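Local coordinates for protein peptide ABC transporter permease (Staphylococcus hominis, PDB 6EXS) that belongs to the POT family of major facilitator transporters and binds a thioalcohol-conjugated peptide, probably importing such malodour precursors into the bacterial cell, at residues R83-T87 with R88-L92; T91-G94 with A95-I99; I382-V385 with G386-Y389. All coordinates share one frame; numbering follows the deposited sequence.

Interaction 1 of 3, residues R83-T87 with R88-L92; sequences RITGT and RGATL. With OLC ((2R)-2,3-dihydroxypropyl (9Z)-octadec-9-enoate), chain M.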
# COMPACT_ATOMS: atom_id res chain seq x y z
N ARG A 83 -11.98 1.88 -19.75
CA ARG A 83 -12.67 1.26 -20.87
C ARG A 83 -14.18 1.00 -20.69
O ARG A 83 -14.86 0.75 -21.69
CB ARG A 83 -11.96 -0.05 -21.27
CG ARG A 83 -10.45 0.10 -21.45
CD ARG A 83 -9.90 -0.64 -22.64
NE ARG A 83 -10.44 -0.11 -23.89
CZ ARG A 83 -10.22 -0.64 -25.08
NH1 ARG A 83 -9.47 -1.73 -25.21
NH2 ARG A 83 -10.78 -0.11 -26.16
N ILE A 84 -14.71 1.06 -19.45
CA ILE A 84 -16.11 0.72 -19.19
C ILE A 84 -16.93 1.80 -18.46
O ILE A 84 -17.91 2.27 -19.02
CB ILE A 84 -16.20 -0.66 -18.43
CG1 ILE A 84 -15.57 -1.81 -19.25
CG2 ILE A 84 -17.65 -1.02 -18.02
CD1 ILE A 84 -15.23 -3.07 -18.47
N THR A 85 -16.59 2.13 -17.20
CA THR A 85 -17.39 3.02 -16.33
C THR A 85 -17.00 4.50 -16.26
O THR A 85 -17.84 5.33 -15.91
CB THR A 85 -17.39 2.48 -14.88
OG1 THR A 85 -16.09 2.66 -14.32
CG2 THR A 85 -17.80 1.01 -14.78
N GLY A 86 -15.73 4.80 -16.48
CA GLY A 86 -15.18 6.12 -16.24
C GLY A 86 -14.59 6.06 -14.85
O GLY A 86 -14.82 5.09 -14.13
N THR A 87 -13.83 7.07 -14.45
CA THR A 87 -13.19 7.06 -13.13
C THR A 87 -14.19 7.33 -12.01
O THR A 87 -14.04 6.78 -10.93
CB THR A 87 -11.96 7.98 -13.10
OG1 THR A 87 -12.35 9.29 -13.50
CG2 THR A 87 -10.84 7.50 -14.02
N ARG A 88 -15.25 8.14 -12.28
CA ARG A 88 -16.27 8.48 -11.28
C ARG A 88 -17.08 7.28 -10.83
O ARG A 88 -17.16 7.03 -9.62
CB ARG A 88 -17.19 9.62 -11.77
CG ARG A 88 -16.46 10.93 -11.96
CD ARG A 88 -16.31 11.78 -10.70
NE ARG A 88 -17.55 12.46 -10.32
CZ ARG A 88 -18.01 13.58 -10.88
NH1 ARG A 88 -17.34 14.15 -11.88
NH2 ARG A 88 -19.14 14.13 -10.46
N GLY A 89 -17.62 6.54 -11.79
CA GLY A 89 -18.39 5.33 -11.54
C GLY A 89 -17.61 4.30 -10.75
O GLY A 89 -18.12 3.78 -9.76
N ALA A 90 -16.34 4.08 -11.16
CA ALA A 90 -15.37 3.16 -10.54
C ALA A 90 -15.02 3.55 -9.09
O ALA A 90 -14.92 2.66 -8.24
CB ALA A 90 -14.11 3.07 -11.39
N THR A 91 -14.85 4.87 -8.80
CA THR A 91 -14.56 5.42 -7.46
C THR A 91 -15.78 5.14 -6.54
O THR A 91 -15.59 4.78 -5.37
CB THR A 91 -14.26 6.96 -7.54
OG1 THR A 91 -13.16 7.20 -8.41
CG2 THR A 91 -13.98 7.59 -6.16
N LEU A 92 -17.00 5.33 -7.07
CA LEU A 92 -18.27 5.15 -6.36
C LEU A 92 -18.58 3.69 -6.09
O LEU A 92 -18.94 3.34 -4.96
CB LEU A 92 -19.42 5.86 -7.11
CG LEU A 92 -20.85 5.82 -6.52
CD1 LEU A 92 -20.89 6.19 -5.03
CD2 LEU A 92 -21.76 6.75 -7.28
C24 OLC M . -21.48 3.36 -14.34
C5 OLC M . -24.80 0.27 -6.87
C4 OLC M . -23.53 1.10 -6.96
C3 OLC M . -23.36 1.80 -8.30
C2 OLC M . -22.05 2.58 -8.38
C21 OLC M . -21.04 2.85 -11.92
C1 OLC M . -21.83 3.28 -9.70
C22 OLC M . -22.07 2.91 -13.02
O19 OLC M . -21.76 4.48 -9.83
O25 OLC M . -21.09 4.72 -14.32
O23 OLC M . -22.68 1.62 -13.18
O20 OLC M . -21.68 2.40 -10.70
O HOH W 1 -17.74 7.58 -14.47
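T91 folds back on T87 and loads a single carbonyl with two bonds. Its OG1 donates to T87 O at 2.7 Å, and its backbone N donates to the same T87 O at 3.0 Å. The two donors come from opposite faces of the carbonyl plane, the hydroxyl standing 36° out of it. Placing OG1 beside its own backbone N (chi1 -58°) is what lets T91 reach back this way, so that its buried hydroxyl is satisfied within the helix while the methyl is left for apolar packing. T87 and T91 both rest on helix 110-137, at I135. One residue back, G86 O takes a bond from T85 OG1 at 2.7 Å, in the carbonyl plane and on a lone pair; the same oxygen receives only a weak bond from A90 N. The small methyl of A90 fits here, with its CB 3.5 Å from G86 O. G86 itself has a positive phi, at which a side chain would jam against the preceding carbonyl. This is a sharp bend within helix 74-106, 69° between the short axes, and its Arg-Ile-Thr-Gly-Thr-Arg sequence is consistent with motif A of the major facilitator superfamily. R88 swings away to the carbonyls of V207 and G205 and to the side chains of N200 and Y196, tying the bend to the end of helix 178-204 and the loop beyond. Elsewhere on the bend the packing is looser. T85 O and G89 N do not meet directly but are bridged by a water, which donates to the carbonyl at 2.7 Å and accepts from the amide. A monoolein head group covers G89, its C21 lying 3.6 Å from G89 CA, where the glycine, having no side chain, leaves room for the lipid.

Interaction 2 of 3, residues T91-G94 with A95-I99; sequences TLLG and AVLII. With OLC ((2R)-2,3-dihydroxypropyl (9Z)-octadec-9-enoate), chain M.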
# COMPACT_ATOMS: atom_id res chain seq x y z
N THR A 91 -14.85 4.87 -8.80
CA THR A 91 -14.56 5.42 -7.46
C THR A 91 -15.78 5.14 -6.54
O THR A 91 -15.59 4.78 -5.37
CB THR A 91 -14.26 6.96 -7.54
OG1 THR A 91 -13.16 7.20 -8.41
CG2 THR A 91 -13.98 7.59 -6.16
N LEU A 92 -17.00 5.33 -7.07
CA LEU A 92 -18.27 5.15 -6.36
C LEU A 92 -18.58 3.69 -6.09
O LEU A 92 -18.94 3.34 -4.96
CB LEU A 92 -19.42 5.86 -7.11
CG LEU A 92 -20.85 5.82 -6.52
CD1 LEU A 92 -20.89 6.19 -5.03
CD2 LEU A 92 -21.76 6.75 -7.28
N LEU A 93 -18.43 2.82 -7.12
CA LEU A 93 -18.67 1.39 -6.94
C LEU A 93 -17.65 0.83 -5.95
O LEU A 93 -18.04 0.11 -5.03
CB LEU A 93 -18.65 0.62 -8.27
CG LEU A 93 -19.06 -0.86 -8.21
CD1 LEU A 93 -20.42 -1.04 -7.55
CD2 LEU A 93 -19.06 -1.47 -9.58
N GLY A 94 -16.39 1.27 -6.08
CA GLY A 94 -15.32 0.90 -5.17
C GLY A 94 -15.66 1.22 -3.73
O GLY A 94 -15.60 0.34 -2.88
N ALA A 95 -16.07 2.47 -3.47
CA ALA A 95 -16.46 2.96 -2.14
C ALA A 95 -17.58 2.13 -1.50
O ALA A 95 -17.49 1.82 -0.31
CB ALA A 95 -16.87 4.42 -2.21
N VAL A 96 -18.63 1.76 -2.28
CA VAL A 96 -19.78 0.96 -1.83
C VAL A 96 -19.28 -0.44 -1.46
O VAL A 96 -19.56 -0.93 -0.36
CB VAL A 96 -20.93 0.95 -2.89
CG1 VAL A 96 -22.03 -0.05 -2.52
CG2 VAL A 96 -21.52 2.34 -3.07
N LEU A 97 -18.50 -1.06 -2.36
CA LEU A 97 -17.90 -2.37 -2.16
C LEU A 97 -17.00 -2.41 -0.91
O LEU A 97 -17.10 -3.36 -0.14
CB LEU A 97 -17.15 -2.81 -3.43
CG LEU A 97 -18.05 -3.19 -4.61
CD1 LEU A 97 -17.24 -3.41 -5.85
CD2 LEU A 97 -18.85 -4.46 -4.33
N ILE A 98 -16.18 -1.34 -0.68
CA ILE A 98 -15.31 -1.20 0.49
C ILE A 98 -16.16 -1.18 1.79
O ILE A 98 -15.81 -1.89 2.74
CB ILE A 98 -14.34 0.02 0.35
CG1 ILE A 98 -13.22 -0.29 -0.65
CG2 ILE A 98 -13.76 0.46 1.72
CD1 ILE A 98 -12.54 0.94 -1.24
N ILE A 99 -17.29 -0.41 1.82
CA ILE A 99 -18.21 -0.35 2.98
C ILE A 99 -18.79 -1.75 3.30
O ILE A 99 -18.96 -2.08 4.48
CB ILE A 99 -19.34 0.70 2.79
CG1 ILE A 99 -18.74 2.08 2.64
CG2 ILE A 99 -20.32 0.70 3.97
CD1 ILE A 99 -19.60 3.12 1.99
C24 OLC M . -21.48 3.36 -14.34
C5 OLC M . -24.80 0.27 -6.87
C4 OLC M . -23.53 1.10 -6.96
C3 OLC M . -23.36 1.80 -8.30
C2 OLC M . -22.05 2.58 -8.38
C21 OLC M . -21.04 2.85 -11.92
C1 OLC M . -21.83 3.28 -9.70
C22 OLC M . -22.07 2.91 -13.02
O19 OLC M . -21.76 4.48 -9.83
O25 OLC M . -21.09 4.72 -14.32
O23 OLC M . -22.68 1.62 -13.18
O20 OLC M . -21.68 2.40 -10.70
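L93 and L97, one helical turn apart, present their side chains obliquely to each other, with CD1 of L97 reaching L93 CG at 3.9 Å. Their first torsions differ: L93 extends CG anti to its backbone N (chi1 -173°), while L97 keeps CG beside its own N and bends back over the L93 carbonyl, CG lying 3.3 Å from L93 O. Leucine suits both places, since its branch sits far enough out to meet a neighbour a turn away. The far end of L93 belongs to lipid: its CD1 lies 3.8 Å from C4 of the monoolein chain. The pair L92 and V96 is looser, the CD1 of L92 approaching V96 CG2 at 4.4 Å. On another side of the helix I98 lies back along the G94 carbonyl, with CG1 of I98 3.3 Å from G94 O. Beneath these side chains runs a regular alpha-helical backbone, in which A95, V96, L97 and I98 each bond to the carbonyl four residues back; the L97 N to L93 O bond is nearly straight, 173° at the hydrogen. Helix 74-106 here packs against two others: L92, A95 and I99 pack on L193 of helix 178-204, where the small A95 probably lets the helices come close, while T91 and L97 face helix 110-137, L97 resting on F120 and L127.

Interaction 3 of 3, residues I382-V385 with G386-Y389; sequences IGLV and GLGY. With OLC ((2R)-2,3-dihydroxypropyl (9Z)-octadec-9-enoate), chain F.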
# COMPACT_ATOMS: atom_id res chain seq x y z
N ILE A 382 17.20 -4.09 15.08
CA ILE A 382 16.31 -4.93 15.89
C ILE A 382 16.88 -6.36 16.08
O ILE A 382 16.84 -6.89 17.19
CB ILE A 382 14.83 -4.90 15.39
CG1 ILE A 382 13.85 -5.45 16.46
CG2 ILE A 382 14.63 -5.57 14.03
CD1 ILE A 382 13.72 -4.62 17.78
N GLY A 383 17.49 -6.91 15.02
CA GLY A 383 18.16 -8.21 15.05
C GLY A 383 19.28 -8.25 16.07
O GLY A 383 19.39 -9.22 16.82
N LEU A 384 20.08 -7.17 16.15
CA LEU A 384 21.17 -7.07 17.12
C LEU A 384 20.67 -6.86 18.55
O LEU A 384 21.33 -7.31 19.49
CB LEU A 384 22.21 -6.00 16.73
CG LEU A 384 23.12 -6.33 15.53
CD1 LEU A 384 24.01 -5.15 15.19
CD2 LEU A 384 24.00 -7.57 15.79
N VAL A 385 19.50 -6.20 18.72
CA VAL A 385 18.86 -5.98 20.02
C VAL A 385 18.41 -7.34 20.60
O VAL A 385 18.72 -7.63 21.76
CB VAL A 385 17.71 -4.93 19.94
CG1 VAL A 385 16.86 -4.91 21.21
CG2 VAL A 385 18.25 -3.54 19.64
N GLY A 386 17.75 -8.17 19.78
CA GLY A 386 17.30 -9.50 20.18
C GLY A 386 18.44 -10.44 20.53
O GLY A 386 18.35 -11.21 21.49
N LEU A 387 19.54 -10.34 19.76
CA LEU A 387 20.78 -11.09 19.92
C LEU A 387 21.47 -10.67 21.21
O LEU A 387 22.02 -11.52 21.91
CB LEU A 387 21.70 -10.82 18.71
CG LEU A 387 22.98 -11.64 18.55
CD1 LEU A 387 22.68 -13.10 18.20
CD2 LEU A 387 23.86 -11.04 17.46
N GLY A 388 21.44 -9.37 21.51
CA GLY A 388 22.05 -8.81 22.71
C GLY A 388 21.35 -9.19 23.99
O GLY A 388 22.01 -9.54 24.97
N TYR A 389 20.02 -9.14 23.99
CA TYR A 389 19.20 -9.45 25.16
C TYR A 389 18.90 -10.93 25.36
O TYR A 389 18.81 -11.37 26.50
CB TYR A 389 17.89 -8.64 25.13
CG TYR A 389 18.07 -7.18 25.48
CD1 TYR A 389 18.08 -6.75 26.81
CD2 TYR A 389 18.20 -6.22 24.48
CE1 TYR A 389 18.23 -5.40 27.13
CE2 TYR A 389 18.36 -4.87 24.79
CZ TYR A 389 18.37 -4.47 26.12
OH TYR A 389 18.52 -3.14 26.43
C18 OLC F . 19.59 9.17 9.33
C10 OLC F . 22.34 0.04 12.87
C9 OLC F . 22.51 -0.82 13.88
C17 OLC F . 20.64 8.09 9.51
C11 OLC F . 22.62 1.52 12.86
C8 OLC F . 23.01 -0.51 15.27
C24 OLC F . 22.83 -5.88 27.17
C16 OLC F . 20.22 6.96 10.44
C12 OLC F . 21.51 2.35 12.22
C7 OLC F . 22.92 -1.70 16.22
C15 OLC F . 21.31 5.93 10.68
C13 OLC F . 21.96 3.73 11.79
C6 OLC F . 23.18 -1.35 17.67
C14 OLC F . 20.83 4.63 11.31
C5 OLC F . 23.25 -2.55 18.61
C4 OLC F . 21.92 -2.94 19.24
C3 OLC F . 21.90 -2.86 20.76
C2 OLC F . 22.22 -4.18 21.45
C21 OLC F . 21.85 -5.57 24.87
C1 OLC F . 21.94 -4.18 22.93
C22 OLC F . 23.09 -5.91 25.68
O19 OLC F . 21.47 -3.25 23.54
O25 OLC F . 21.97 -6.93 27.59
O23 OLC F . 23.59 -7.20 25.29
O20 OLC F . 22.26 -5.35 23.50
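The ring of Y389 has C21 of a monoolein molecule over one face, 3.6 Å above the plane and offset toward the rim, while the carbonyl oxygen of V385 sits in plane at its edge. There CD2 of Y389 lies 3.1 Å from V385 O, an approach that turns the ring's C-H edge, not its pi cloud, to the carbonyl. With CG beside its own N (chi1 -75°), the tyrosine leans back over the preceding turn. V385 lies alongside it with a like direction, its CG1 touching Y389 CD2 at 3.8 Å. The phenol OH bonds to O25 of a further monoolein, so the residue offers carbon to the helix and a polar end to a lipid head group, a common role for tyrosine near a membrane interface. This is the closing turn of helix 364-389, a transmembrane helix in the C-terminal half of the major facilitator fold, with backbone bonds of the regular alpha type. Near such an end carbonyls run short of helical N-H partners, and G388 O accepts a hydrogen bond from O23 of the first monoolein at 2.8 Å. Having no side chain, G388 also makes room for the lipid ester oxygen O20. Farther along the same molecule the acyl chain follows the helix, passing V385 CG2 at 3.7 Å from its C4 and L384 CD1 at 3.8 Å from its C7. L384 and L387 lie alongside one another on the surface. On its protein side the helix meets helix 396-418, V385 packing on W398 and I382 on V399.

Interactions 1 and 2 share T91 and L92, so that the second takes up helix 74-106 where the first leaves it; their centres are about 11 Å apart and both touch the same monoolein. Interaction 3 stands on the opposite side of the chain's centre, its centre about 50 Å from that of interaction 1, on helix 364-389. The chemistry follows position. The buried bend of 83-92 relies on threonine hydroxyls, glycines, a water and an arginine bonded to a neighbouring helix and loop. The straight stretch 91-99, partly buried, relies on aliphatic side chains over a regular backbone. The helix end at 382-389, partly buried too, adds a tyrosine and a carbonyl hydrogen-bonded to lipid head groups.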